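Local coordinates for protein inositol-1-monophosphatase (Mycobacterium tuberculosis, PDB 2Q74) that probably hydrolyses myo-inositol 1-phosphate to free myo-inositol and phosphate with the help of magnesium ions, at residues A[153-158]-A[162-167]; A[25-30]-A[137-142]; A[66-71]-A[78-83]; A[206-211]-A[215-220]. One frame throughout, in Å; residues are numbered along the deposited sequence.

Interaction 1. Residues A[153-158]-A[162-167]; sequences AHLTDE and HVLRCT
Residues 153-158 and 162-167 meet as the two arms of an antiparallel beta hairpin at one edge of the larger, mixed sheet of the chain. Leu155 and His162 form a hydrogen-bonded pair: Leu155 N reaches His162 O at 2.9 Å, and His162 N returns a bond to Leu155 O at 2.8 Å. Beyond the non-hydrogen-bonded pair His154-Val163, a further backbone bond runs from Leu164 N to Ala153 O at 2.8 Å. Leu155 and Leu164 make an apolar contact, with Leu164 CD2 3.8 Å from Leu155 CB; Tyr145 of strand 143-148 packs against both leucines. Toward the turn the contact becomes polar. His162 NE2 gives weak bonds to both carboxylate oxygens of Asp157, 2.9 Å to OD2 and 3.0 Å to OD1. OD2 lies at the edge of the imidazole, in its plane, while the carboxylate is turned 58° against the ring. Asp157 places CG between its backbone N and carbonyl carbon (chi1 58°), which brings the carboxylate across to the other strand. A further weak bond joins OD1 to Arg159 N in the turn. The antiparallel pairing of strands 152-157 and 160-163 across a short reversal is that of a beta hairpin, here at the edge of the sheet.

Interaction 2. Residues A[25-30]-A[137-142]; sequences FVRGRR and ADVAAR
Val139 O is held by two donors that approach from opposite faces of its carbonyl plane: Arg27 NE at 3.2 Å and, from within its own turn, Arg142 N at 3.2 Å. The bond from Arg27 is bent, with an N-H...O angle of 137°, and its donor stands 42° out of the carbonyl plane rather than on a lone pair. Arg27 gets there by a folded route: CG leaves anti to the backbone N (chi1 -180°), then the chain bends at chi2 and chi3. Arg142, extended from CG to NE, crosses Arg27 at about a right angle. Its NE lies over one face of the Arg27 guanidinium, offset toward the rim and 3.5 Å from Arg27 NH1, so two probably positive groups are neighbours here. Beside the polar part, the contact is apolar: Val139 CG1 meets Val26 CG1 at 4.1 Å and Arg27 CB at 4.0 Å. Val139 also packs on Ala23, one turn before Arg27 in helix 8-33, and on Tyr119. Helix 8-33 thus lies against the turn that leads from strand 130-138 into strand 143-148, while Val26 and Phe25 also touch Thr63 of helix 55-74.

Interaction 3. Residues A[66-71]-A[78-83]; sequences LLRDRL and DPILGE
The guanidinium of Arg68 carries the methyl CG2 of Ile80 over one face, with NH1 3.5 Å from that carbon. Its NH2 reaches past the isoleucine to the backbone of Gly82 and lies 3.7 Å from Gly82 CA, which carries no side chain. A water ties the same group to the strand: it accepts from Arg68 NH1 at 2.9 Å and donates to Ile80 O at 3.0 Å. Arg68 slides past Ile80 in the opposite direction, and its chain, extended from CG to NE, carries the guanidinium to the strand, where the water links it to Ile80 O. Ile80 divides its branches between two partners. With CG1 anti to the carbonyl carbon (chi1 -51°), CG2 is left for Arg68 and CD1 runs to Leu71, whose CD1 it meets at 3.5 Å. Glu83, which by similarity binds magnesium and substrate, follows directly on this backbone. Arg68 NH2 also has a long, weak ion pair with Glu64. Helix 55-74 lies here against the edge strand 80-81; Leu71 reaches on to Trp101 and Leu103 of the next strand, 100-104, and to Leu18 of helix 8-33.

Interaction 4. Residues A[206-211]-A[215-220]; sequences RRIGSA and LCMVAA
Leu215 and Ala211 form the close, buried part of this contact, whereas Ile208, which points its end at that of Met217, lies on the partly exposed side. Ala211 O accepts Leu215 N at 3.1 Å in a nearly straight bond, with an N-H...O angle of 171°, as expected in the opening turn of helix 211-220. The leucine side chain runs beside the same carbonyl, with CG 3.5 Å from Ala211 O. Leu215 and Ala211 both pack on Tyr226 of strand 225-231, and Leu215 continues to Val264 and Ala266, so this end is buried. On the other side the chain runs back through Gly209, whose positive phi of 97° allows the turn into the helix, to the partly exposed Ile208. Its CD1 faces the end of Met217, whose chain bends at chi3 to bring CE round; the exact spacing of these tips is doubtful. Arg206, a substrate-binding residue by similarity, stands two places before Ile208, and Arg207 packs on Arg207 of the second subunit. Ser210 is the N-cap, and its OG makes weak bonds to both Leu213 N and Asp107 OD2. This hydroxyl may therefore link the start of the helix to a carboxylate that is a magnesium ligand by similarity, consistent with a second-shell role for this turn.

Interactions 1, 2 and 3 reach the same mixed sheet, with interactions 1 and 3 at its opposite edges and their centres about 26 Å apart. Interaction 2, between helix 8-33 and the turn after strand 130-138, adjoins interaction 3 through packing of Phe25 on Leu66, the centres being about 18 Å apart. Interaction 4 belongs to the other half of the fold, yet touches interaction 1: Leu164 CD2 lies 3.9 Å from Ala220 CA. Three of the contacts come near the presumed metal and substrate site. Interaction 3 contributes Glu83, interaction 4 Arg206, and Ala211 lies about 4 Å from Asp107 between side chains; Val26 of interaction 2 is about 4 Å from Ile106. Interaction 1 lies away from it.

Interaction 1. Residues A[153-158]-A[162-167]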
loop_
_atom_site.group_PDB
_atom_site.type_symbol
_atom_site.label_atom_id
_atom_site.label_comp_id
_atom_site.label_asym_id
_atom_site.label_seq_id
_atom_site.Cartn_x
_atom_site.Cartn_y
_atom_site.Cartn_z
ATOM N N ALA A 153 11.919 -20.104 -1.209
ATOM C CA ALA A 153 10.658 -19.375 -0.980
ATOM C C ALA A 153 9.857 -19.305 -2.271
ATOM O O ALA A 153 10.412 -18.985 -3.327
ATOM C CB ALA A 153 10.957 -17.962 -0.519
ATOM N N HIS A 154 8.559 -19.591 -2.205
ATOM C CA HIS A 154 7.714 -19.498 -3.400
ATOM C C HIS A 154 6.471 -18.660 -3.181
ATOM O O HIS A 154 6.020 -18.489 -2.057
ATOM C CB HIS A 154 7.315 -20.884 -3.904
ATOM C CG HIS A 154 8.443 -21.865 -3.918
ATOM N ND1 HIS A 154 9.464 -21.814 -4.839
ATOM C CD2 HIS A 154 8.724 -22.909 -3.101
ATOM C CE1 HIS A 154 10.326 -22.786 -4.594
ATOM N NE2 HIS A 154 9.898 -23.464 -3.545
ATOM N N LEU A 155 5.957 -18.117 -4.281
ATOM C CA LEU A 155 4.683 -17.412 -4.337
ATOM C C LEU A 155 3.741 -18.252 -5.186
ATOM O O LEU A 155 4.136 -18.719 -6.265
ATOM C CB LEU A 155 4.880 -16.075 -5.035
ATOM C CG LEU A 155 3.814 -14.969 -4.973
ATOM C CD1 LEU A 155 4.111 -13.942 -6.042
ATOM C CD2 LEU A 155 2.434 -15.467 -5.145
ATOM N N THR A 156 2.512 -18.460 -4.705
ATOM C CA THR A 156 1.515 -19.232 -5.441
ATOM C C THR A 156 0.300 -18.380 -5.757
ATOM O O THR A 156 -0.316 -17.818 -4.865
ATOM C CB THR A 156 1.068 -20.477 -4.646
ATOM O OG1 THR A 156 2.214 -21.280 -4.347
ATOM C CG2 THR A 156 0.088 -21.308 -5.437
ATOM N N ASP A 157 -0.039 -18.297 -7.039
ATOM C CA ASP A 157 -1.224 -17.552 -7.512
ATOM C C ASP A 157 -1.934 -18.343 -8.625
ATOM O O ASP A 157 -1.661 -19.541 -8.817
ATOM C CB ASP A 157 -0.811 -16.158 -8.002
ATOM C CG ASP A 157 0.220 -16.203 -9.134
ATOM O OD1 ASP A 157 0.218 -17.159 -9.935
ATOM O OD2 ASP A 157 1.048 -15.266 -9.217
ATOM N N GLU A 158 -2.822 -17.682 -9.370
ATOM C CA GLU A 158 -3.553 -18.346 -10.470
ATOM C C GLU A 158 -2.612 -18.958 -11.523
ATOM O O GLU A 158 -2.880 -20.035 -12.042
ATOM C CB GLU A 158 -4.551 -17.392 -11.160
ATOM C CG GLU A 158 -3.927 -16.324 -12.078
ATOM C CD GLU A 158 -3.725 -15.005 -11.368
ATOM O OE1 GLU A 158 -4.691 -14.191 -11.373
ATOM O OE2 GLU A 158 -2.612 -14.789 -10.809
ATOM N N HIS A 162 5.775 -19.797 -8.248
ATOM C CA HIS A 162 6.975 -19.084 -8.732
ATOM C C HIS A 162 8.053 -18.993 -7.643
ATOM O O HIS A 162 7.731 -18.907 -6.463
ATOM C CB HIS A 162 6.628 -17.663 -9.193
ATOM C CG HIS A 162 5.248 -17.530 -9.756
ATOM N ND1 HIS A 162 4.800 -18.279 -10.824
ATOM C CD2 HIS A 162 4.216 -16.735 -9.394
ATOM C CE1 HIS A 162 3.547 -17.954 -11.092
ATOM N NE2 HIS A 162 3.168 -17.022 -10.236
ATOM N N VAL A 163 9.327 -19.004 -8.050
ATOM C CA VAL A 163 10.441 -18.896 -7.119
ATOM C C VAL A 163 10.596 -17.439 -6.749
ATOM O O VAL A 163 10.483 -16.576 -7.602
ATOM C CB VAL A 163 11.792 -19.406 -7.726
ATOM C CG1 VAL A 163 12.962 -19.212 -6.752
ATOM C CG2 VAL A 163 11.673 -20.848 -8.103
ATOM N N LEU A 164 10.880 -17.178 -5.480
ATOM C CA LEU A 164 11.112 -15.831 -5.017
ATOM C C LEU A 164 12.591 -15.568 -4.819
ATOM O O LEU A 164 13.360 -16.435 -4.333
ATOM C CB LEU A 164 10.347 -15.569 -3.717
ATOM C CG LEU A 164 8.814 -15.580 -3.857
ATOM C CD1 LEU A 164 8.152 -15.238 -2.544
ATOM C CD2 LEU A 164 8.374 -14.637 -4.961
ATOM N N ARG A 165 12.976 -14.357 -5.209
ATOM C CA ARG A 165 14.325 -13.859 -5.062
ATOM C C ARG A 165 14.281 -12.362 -4.831
ATOM O O ARG A 165 13.570 -11.627 -5.526
ATOM C CB ARG A 165 15.140 -14.162 -6.315
ATOM C CG ARG A 165 15.641 -15.609 -6.412
ATOM C CD ARG A 165 16.404 -16.014 -5.144
ATOM N NE ARG A 165 17.580 -16.821 -5.418
ATOM C CZ ARG A 165 18.448 -17.222 -4.489
ATOM N NH1 ARG A 165 18.263 -16.908 -3.207
ATOM N NH2 ARG A 165 19.509 -17.955 -4.847
ATOM N N CYS A 166 15.024 -11.899 -3.840
ATOM C CA CYS A 166 15.057 -10.480 -3.555
ATOM C C CYS A 166 15.919 -9.793 -4.593
ATOM O O CYS A 166 16.553 -10.441 -5.403
ATOM C CB CYS A 166 15.573 -10.225 -2.146
ATOM S SG CYS A 166 17.130 -11.029 -1.871
ATOM N N THR A 167 15.918 -8.472 -4.573
ATOM C CA THR A 167 16.565 -7.695 -5.604
ATOM C C THR A 167 18.072 -7.725 -5.418
ATOM O O THR A 167 18.560 -8.225 -4.422
ATOM C CB THR A 167 16.077 -6.239 -5.561
ATOM O OG1 THR A 167 16.469 -5.657 -4.318
ATOM C CG2 THR A 167 14.576 -6.162 -5.684
HETATM O O HOH W 1 13.683 -18.657 -3.208
#

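Interaction 2. Residues A[25-30]-A[137-142]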
loop_
_atom_site.group_PDB
_atom_site.type_symbol
_atom_site.label_atom_id
_atom_site.label_comp_id
_atom_site.label_asym_id
_atom_site.label_seq_id
_atom_site.Cartn_x
_atom_site.Cartn_y
_atom_site.Cartn_z
ATOM N N PHE A 25 -11.711 -17.908 4.366
ATOM C CA PHE A 25 -12.693 -17.735 5.441
ATOM C C PHE A 25 -12.787 -16.278 5.859
ATOM O O PHE A 25 -13.875 -15.753 6.057
ATOM C CB PHE A 25 -12.264 -18.593 6.632
ATOM C CG PHE A 25 -13.181 -18.509 7.812
ATOM C CD1 PHE A 25 -14.356 -19.219 7.838
ATOM C CD2 PHE A 25 -12.841 -17.747 8.920
ATOM C CE1 PHE A 25 -15.204 -19.163 8.955
ATOM C CE2 PHE A 25 -13.673 -17.679 10.029
ATOM C CZ PHE A 25 -14.856 -18.385 10.045
ATOM N N VAL A 26 -11.638 -15.630 5.999
ATOM C CA VAL A 26 -11.587 -14.208 6.336
ATOM C C VAL A 26 -12.303 -13.383 5.273
ATOM O O VAL A 26 -13.085 -12.500 5.560
ATOM C CB VAL A 26 -10.107 -13.737 6.427
ATOM C CG1 VAL A 26 -10.013 -12.225 6.481
ATOM C CG2 VAL A 26 -9.437 -14.387 7.626
ATOM N N ARG A 27 -11.980 -13.688 4.035
ATOM C CA ARG A 27 -12.498 -13.013 2.871
ATOM C C ARG A 27 -14.024 -13.111 2.880
ATOM O O ARG A 27 -14.739 -12.134 2.637
ATOM C CB ARG A 27 -11.855 -13.691 1.666
ATOM C CG ARG A 27 -12.217 -13.182 0.330
ATOM C CD ARG A 27 -10.997 -13.061 -0.583
ATOM N NE ARG A 27 -9.946 -14.069 -0.411
ATOM C CZ ARG A 27 -10.016 -15.348 -0.779
ATOM N NH1 ARG A 27 -11.125 -15.846 -1.306
ATOM N NH2 ARG A 27 -8.967 -16.144 -0.610
ATOM N N GLY A 28 -14.522 -14.288 3.237
ATOM C CA GLY A 28 -15.954 -14.508 3.336
ATOM C C GLY A 28 -16.609 -13.904 4.561
ATOM O O GLY A 28 -17.704 -13.341 4.480
ATOM N N ARG A 29 -15.956 -14.046 5.709
ATOM C CA ARG A 29 -16.486 -13.507 6.959
ATOM C C ARG A 29 -16.531 -11.980 6.963
ATOM O O ARG A 29 -17.473 -11.390 7.493
ATOM C CB ARG A 29 -15.661 -13.997 8.146
ATOM C CG ARG A 29 -16.023 -15.390 8.642
ATOM C CD ARG A 29 -17.443 -15.432 9.268
ATOM N NE ARG A 29 -17.516 -14.664 10.511
ATOM C CZ ARG A 29 -18.612 -14.065 10.993
ATOM N NH1 ARG A 29 -19.772 -14.109 10.353
ATOM N NH2 ARG A 29 -18.535 -13.388 12.134
ATOM N N ARG A 30 -15.517 -11.347 6.373
ATOM C CA ARG A 30 -15.479 -9.894 6.281
ATOM C C ARG A 30 -16.717 -9.378 5.547
ATOM O O ARG A 30 -17.349 -8.435 5.998
ATOM C CB ARG A 30 -14.178 -9.396 5.605
ATOM C CG ARG A 30 -14.096 -7.859 5.540
ATOM C CD ARG A 30 -12.793 -7.283 4.971
ATOM N NE ARG A 30 -13.087 -6.052 4.236
ATOM C CZ ARG A 30 -13.475 -4.893 4.778
ATOM N NH1 ARG A 30 -13.577 -4.749 6.079
ATOM N NH2 ARG A 30 -13.734 -3.852 4.009
ATOM N N ALA A 137 -0.530 -15.618 3.706
ATOM C CA ALA A 137 -1.563 -15.524 2.663
ATOM C C ALA A 137 -1.944 -14.080 2.565
ATOM O O ALA A 137 -2.369 -13.524 3.554
ATOM C CB ALA A 137 -2.780 -16.350 3.032
ATOM N N ASP A 138 -1.773 -13.488 1.389
ATOM C CA ASP A 138 -2.262 -12.143 1.073
ATOM C C ASP A 138 -3.734 -12.286 0.692
ATOM O O ASP A 138 -4.072 -12.589 -0.459
ATOM C CB ASP A 138 -1.442 -11.537 -0.090
ATOM C CG ASP A 138 -1.832 -10.074 -0.427
ATOM O OD1 ASP A 138 -2.939 -9.614 -0.067
ATOM O OD2 ASP A 138 -1.006 -9.392 -1.100
ATOM N N VAL A 139 -4.600 -12.040 1.668
ATOM C CA VAL A 139 -6.010 -12.330 1.543
ATOM C C VAL A 139 -6.635 -11.675 0.310
ATOM O O VAL A 139 -7.233 -12.361 -0.519
ATOM C CB VAL A 139 -6.758 -11.970 2.860
ATOM C CG1 VAL A 139 -8.242 -12.264 2.742
ATOM C CG2 VAL A 139 -6.158 -12.761 4.009
ATOM N N ALA A 140 -6.490 -10.365 0.157
ATOM C CA ALA A 140 -7.237 -9.689 -0.929
ATOM C C ALA A 140 -6.639 -10.044 -2.300
ATOM O O ALA A 140 -7.335 -10.056 -3.300
ATOM C CB ALA A 140 -7.293 -8.187 -0.715
ATOM N N ALA A 141 -5.349 -10.340 -2.332
ATOM C CA ALA A 141 -4.663 -10.657 -3.584
ATOM C C ALA A 141 -4.962 -12.082 -4.020
ATOM O O ALA A 141 -4.810 -12.404 -5.177
ATOM C CB ALA A 141 -3.178 -10.465 -3.417
ATOM N N ARG A 142 -5.400 -12.920 -3.088
ATOM C CA ARG A 142 -5.612 -14.346 -3.315
ATOM C C ARG A 142 -4.339 -15.063 -3.711
ATOM O O ARG A 142 -4.326 -15.886 -4.620
ATOM C CB ARG A 142 -6.719 -14.568 -4.347
ATOM C CG ARG A 142 -8.052 -14.184 -3.817
ATOM C CD ARG A 142 -9.151 -14.275 -4.819
ATOM N NE ARG A 142 -10.385 -13.873 -4.158
ATOM C CZ ARG A 142 -11.523 -13.584 -4.768
ATOM N NH1 ARG A 142 -11.615 -13.646 -6.094
ATOM N NH2 ARG A 142 -12.582 -13.221 -4.048
#

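Interaction 3. Residues A[66-71]-A[78-83]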
loop_
_atom_site.group_PDB
_atom_site.type_symbol
_atom_site.label_atom_id
_atom_site.label_comp_id
_atom_site.label_asym_id
_atom_site.label_seq_id
_atom_site.Cartn_x
_atom_site.Cartn_y
_atom_site.Cartn_z
ATOM N N LEU A 66 -10.863 -21.486 13.582
ATOM C CA LEU A 66 -10.710 -22.322 12.396
ATOM C C LEU A 66 -9.341 -22.958 12.367
ATOM O O LEU A 66 -9.203 -24.153 12.153
ATOM C CB LEU A 66 -10.917 -21.485 11.125
ATOM C CG LEU A 66 -10.897 -22.169 9.744
ATOM C CD1 LEU A 66 -11.535 -21.268 8.701
ATOM C CD2 LEU A 66 -9.507 -22.551 9.305
ATOM N N LEU A 67 -8.322 -22.144 12.594
ATOM C CA LEU A 67 -6.936 -22.600 12.530
ATOM C C LEU A 67 -6.574 -23.579 13.642
ATOM O O LEU A 67 -5.839 -24.546 13.406
ATOM C CB LEU A 67 -5.996 -21.404 12.583
ATOM C CG LEU A 67 -5.924 -20.574 11.309
ATOM C CD1 LEU A 67 -5.218 -19.267 11.589
ATOM C CD2 LEU A 67 -5.213 -21.333 10.204
ATOM N N ARG A 68 -7.077 -23.316 14.845
ATOM C CA ARG A 68 -6.842 -24.200 15.980
ATOM C C ARG A 68 -7.479 -25.570 15.772
ATOM O O ARG A 68 -6.849 -26.590 16.040
ATOM C CB ARG A 68 -7.359 -23.561 17.269
ATOM C CG ARG A 68 -6.462 -22.433 17.792
ATOM C CD ARG A 68 -6.974 -21.839 19.107
ATOM N NE ARG A 68 -6.135 -20.729 19.568
ATOM C CZ ARG A 68 -4.994 -20.852 20.251
ATOM N NH1 ARG A 68 -4.516 -22.048 20.588
ATOM N NH2 ARG A 68 -4.322 -19.761 20.602
ATOM N N ASP A 69 -8.723 -25.582 15.290
ATOM C CA ASP A 69 -9.442 -26.820 15.016
ATOM C C ASP A 69 -8.730 -27.608 13.935
ATOM O O ASP A 69 -8.457 -28.783 14.107
ATOM C CB ASP A 69 -10.890 -26.535 14.592
ATOM C CG ASP A 69 -11.721 -25.904 15.713
ATOM O OD1 ASP A 69 -11.359 -26.068 16.896
ATOM O OD2 ASP A 69 -12.742 -25.240 15.417
ATOM N N ARG A 70 -8.404 -26.955 12.832
ATOM C CA ARG A 70 -7.759 -27.639 11.720
ATOM C C ARG A 70 -6.399 -28.206 12.120
ATOM O O ARG A 70 -5.975 -29.251 11.635
ATOM C CB ARG A 70 -7.625 -26.695 10.524
ATOM C CG ARG A 70 -8.957 -26.342 9.860
ATOM C CD ARG A 70 -9.504 -27.497 9.059
ATOM N NE ARG A 70 -8.645 -27.795 7.917
ATOM C CZ ARG A 70 -8.318 -29.013 7.501
ATOM N NH1 ARG A 70 -8.739 -30.087 8.145
ATOM N NH2 ARG A 70 -7.551 -29.159 6.440
ATOM N N LEU A 71 -5.718 -27.507 13.014
ATOM C CA LEU A 71 -4.440 -27.968 13.518
ATOM C C LEU A 71 -4.607 -29.137 14.474
ATOM O O LEU A 71 -3.755 -30.017 14.524
ATOM C CB LEU A 71 -3.680 -26.823 14.183
ATOM C CG LEU A 71 -2.867 -25.936 13.228
ATOM C CD1 LEU A 71 -2.438 -24.652 13.906
ATOM C CD2 LEU A 71 -1.656 -26.676 12.675
ATOM N N ASP A 78 0.476 -30.872 18.564
ATOM C CA ASP A 78 1.327 -29.695 18.398
ATOM C C ASP A 78 0.827 -28.475 19.159
ATOM O O ASP A 78 -0.352 -28.134 19.108
ATOM C CB ASP A 78 1.497 -29.351 16.925
ATOM C CG ASP A 78 2.483 -30.250 16.239
ATOM O OD1 ASP A 78 2.629 -31.417 16.658
ATOM O OD2 ASP A 78 3.119 -29.784 15.280
ATOM N N PRO A 79 1.732 -27.825 19.895
ATOM C CA PRO A 79 1.428 -26.568 20.556
ATOM C C PRO A 79 1.097 -25.445 19.596
ATOM O O PRO A 79 1.634 -25.386 18.495
ATOM C CB PRO A 79 2.728 -26.247 21.300
ATOM C CG PRO A 79 3.381 -27.549 21.475
ATOM C CD PRO A 79 3.086 -28.287 20.234
ATOM N N ILE A 80 0.227 -24.556 20.052
ATOM C CA ILE A 80 -0.229 -23.414 19.284
ATOM C C ILE A 80 -0.008 -22.154 20.109
ATOM O O ILE A 80 -0.637 -21.971 21.156
ATOM C CB ILE A 80 -1.750 -23.490 18.968
ATOM C CG1 ILE A 80 -2.144 -24.846 18.358
ATOM C CG2 ILE A 80 -2.134 -22.334 18.095
ATOM C CD1 ILE A 80 -1.353 -25.240 17.159
ATOM N N LEU A 81 0.889 -21.293 19.642
ATOM C CA LEU A 81 0.999 -19.929 20.165
ATOM C C LEU A 81 0.221 -18.994 19.237
ATOM O O LEU A 81 0.656 -18.683 18.125
ATOM C CB LEU A 81 2.461 -19.491 20.262
ATOM C CG LEU A 81 2.720 -18.018 20.626
ATOM C CD1 LEU A 81 2.223 -17.676 22.021
ATOM C CD2 LEU A 81 4.193 -17.684 20.498
ATOM N N GLY A 82 -0.951 -18.571 19.692
ATOM C CA GLY A 82 -1.770 -17.664 18.918
ATOM C C GLY A 82 -1.528 -16.223 19.298
ATOM O O GLY A 82 -0.768 -15.915 20.225
ATOM N N GLU A 83 -2.190 -15.330 18.575
ATOM C CA GLU A 83 -2.237 -13.927 18.960
ATOM C C GLU A 83 -2.889 -13.787 20.352
ATOM O O GLU A 83 -2.796 -12.727 20.977
ATOM C CB GLU A 83 -3.007 -13.139 17.889
ATOM C CG GLU A 83 -2.835 -11.626 17.941
ATOM C CD GLU A 83 -4.032 -10.886 17.351
ATOM O OE1 GLU A 83 -4.550 -11.303 16.279
ATOM O OE2 GLU A 83 -4.447 -9.885 17.980
HETATM O O HOH W 2 -2.901 -21.073 22.835
#

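Interaction 4. Residues A[206-211]-A[215-220]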
loop_
_atom_site.group_PDB
_atom_site.type_symbol
_atom_site.label_atom_id
_atom_site.label_comp_id
_atom_site.label_asym_id
_atom_site.label_seq_id
_atom_site.Cartn_x
_atom_site.Cartn_y
_atom_site.Cartn_z
ATOM N N ARG A 206 7.940 3.222 1.837
ATOM C CA ARG A 206 6.585 2.698 1.753
ATOM C C ARG A 206 6.070 2.347 3.164
ATOM O O ARG A 206 6.820 1.791 3.980
ATOM C CB ARG A 206 6.552 1.450 0.852
ATOM C CG ARG A 206 6.661 1.688 -0.681
ATOM C CD ARG A 206 5.501 2.558 -1.265
ATOM N NE ARG A 206 6.037 3.799 -1.844
ATOM C CZ ARG A 206 6.251 4.018 -3.143
ATOM N NH1 ARG A 206 5.930 3.108 -4.042
ATOM N NH2 ARG A 206 6.759 5.166 -3.554
ATOM N N ARG A 207 4.807 2.687 3.448
ATOM C CA ARG A 207 4.173 2.334 4.721
ATOM C C ARG A 207 2.803 1.766 4.455
ATOM O O ARG A 207 1.819 2.503 4.289
ATOM C CB ARG A 207 4.128 3.559 5.636
ATOM C CG ARG A 207 3.237 3.505 6.923
ATOM C CD ARG A 207 3.863 2.702 8.044
ATOM N NE ARG A 207 4.728 3.376 9.049
ATOM C CZ ARG A 207 5.409 4.528 8.940
ATOM N NH1 ARG A 207 5.361 5.316 7.869
ATOM N NH2 ARG A 207 6.161 4.918 9.966
ATOM N N ILE A 208 2.723 0.454 4.499
ATOM C CA ILE A 208 1.599 -0.299 3.976
ATOM C C ILE A 208 0.624 -0.835 5.030
ATOM O O ILE A 208 -0.540 -1.042 4.722
ATOM C CB ILE A 208 2.140 -1.427 3.076
ATOM C CG1 ILE A 208 2.653 -0.811 1.773
ATOM C CG2 ILE A 208 1.092 -2.532 2.776
ATOM C CD1 ILE A 208 3.388 -1.804 0.914
ATOM N N GLY A 209 1.068 -1.036 6.258
ATOM C CA GLY A 209 0.212 -1.475 7.352
ATOM C C GLY A 209 0.220 -2.971 7.645
ATOM O O GLY A 209 -0.707 -3.447 8.342
ATOM N N SER A 210 1.228 -3.719 7.147
ATOM C CA SER A 210 1.317 -5.154 7.430
ATOM C C SER A 210 2.749 -5.720 7.412
ATOM O O SER A 210 3.397 -5.811 6.377
ATOM C CB SER A 210 0.436 -5.957 6.473
ATOM O OG SER A 210 0.623 -7.359 6.696
ATOM N N ALA A 211 3.242 -6.109 8.574
ATOM C CA ALA A 211 4.605 -6.559 8.701
ATOM C C ALA A 211 4.814 -7.836 7.910
ATOM O O ALA A 211 5.825 -7.993 7.234
ATOM C CB ALA A 211 4.949 -6.771 10.167
ATOM N N LEU A 215 7.570 -8.201 4.726
ATOM C CA LEU A 215 8.568 -9.228 4.640
ATOM C C LEU A 215 8.411 -9.993 3.323
ATOM O O LEU A 215 9.390 -10.321 2.661
ATOM C CB LEU A 215 8.471 -10.150 5.855
ATOM C CG LEU A 215 8.969 -9.495 7.163
ATOM C CD1 LEU A 215 8.478 -10.232 8.390
ATOM C CD2 LEU A 215 10.553 -9.427 7.141
ATOM N N CYS A 216 7.172 -10.221 2.891
ATOM C CA CYS A 216 6.974 -10.965 1.631
ATOM C C CYS A 216 7.372 -10.106 0.419
ATOM O O CYS A 216 7.949 -10.606 -0.567
ATOM C CB CYS A 216 5.530 -11.453 1.505
ATOM S SG CYS A 216 5.063 -12.715 2.707
ATOM N N MET A 217 7.063 -8.812 0.492
ATOM C CA MET A 217 7.453 -7.929 -0.597
ATOM C C MET A 217 8.987 -7.984 -0.802
ATOM O O MET A 217 9.489 -8.038 -1.929
ATOM C CB MET A 217 6.963 -6.520 -0.337
ATOM C CG MET A 217 5.460 -6.397 -0.563
ATOM S SD MET A 217 4.889 -4.687 -0.389
ATOM C CE MET A 217 4.276 -4.841 1.271
ATOM N N VAL A 218 9.718 -7.956 0.304
ATOM C CA VAL A 218 11.178 -8.004 0.235
ATOM C C VAL A 218 11.605 -9.293 -0.483
ATOM O O VAL A 218 12.379 -9.260 -1.440
ATOM C CB VAL A 218 11.805 -7.902 1.624
ATOM C CG1 VAL A 218 13.289 -8.149 1.560
ATOM C CG2 VAL A 218 11.505 -6.507 2.241
ATOM N N ALA A 219 10.987 -10.399 -0.085
ATOM C CA ALA A 219 11.206 -11.680 -0.705
ATOM C C ALA A 219 10.909 -11.663 -2.197
ATOM O O ALA A 219 11.650 -12.192 -2.990
ATOM C CB ALA A 219 10.370 -12.732 -0.012
ATOM N N ALA A 220 9.803 -11.061 -2.580
ATOM C CA ALA A 220 9.379 -11.029 -3.972
ATOM C C ALA A 220 10.142 -10.000 -4.793
ATOM O O ALA A 220 10.134 -10.066 -6.012
ATOM C CB ALA A 220 7.925 -10.731 -4.048
#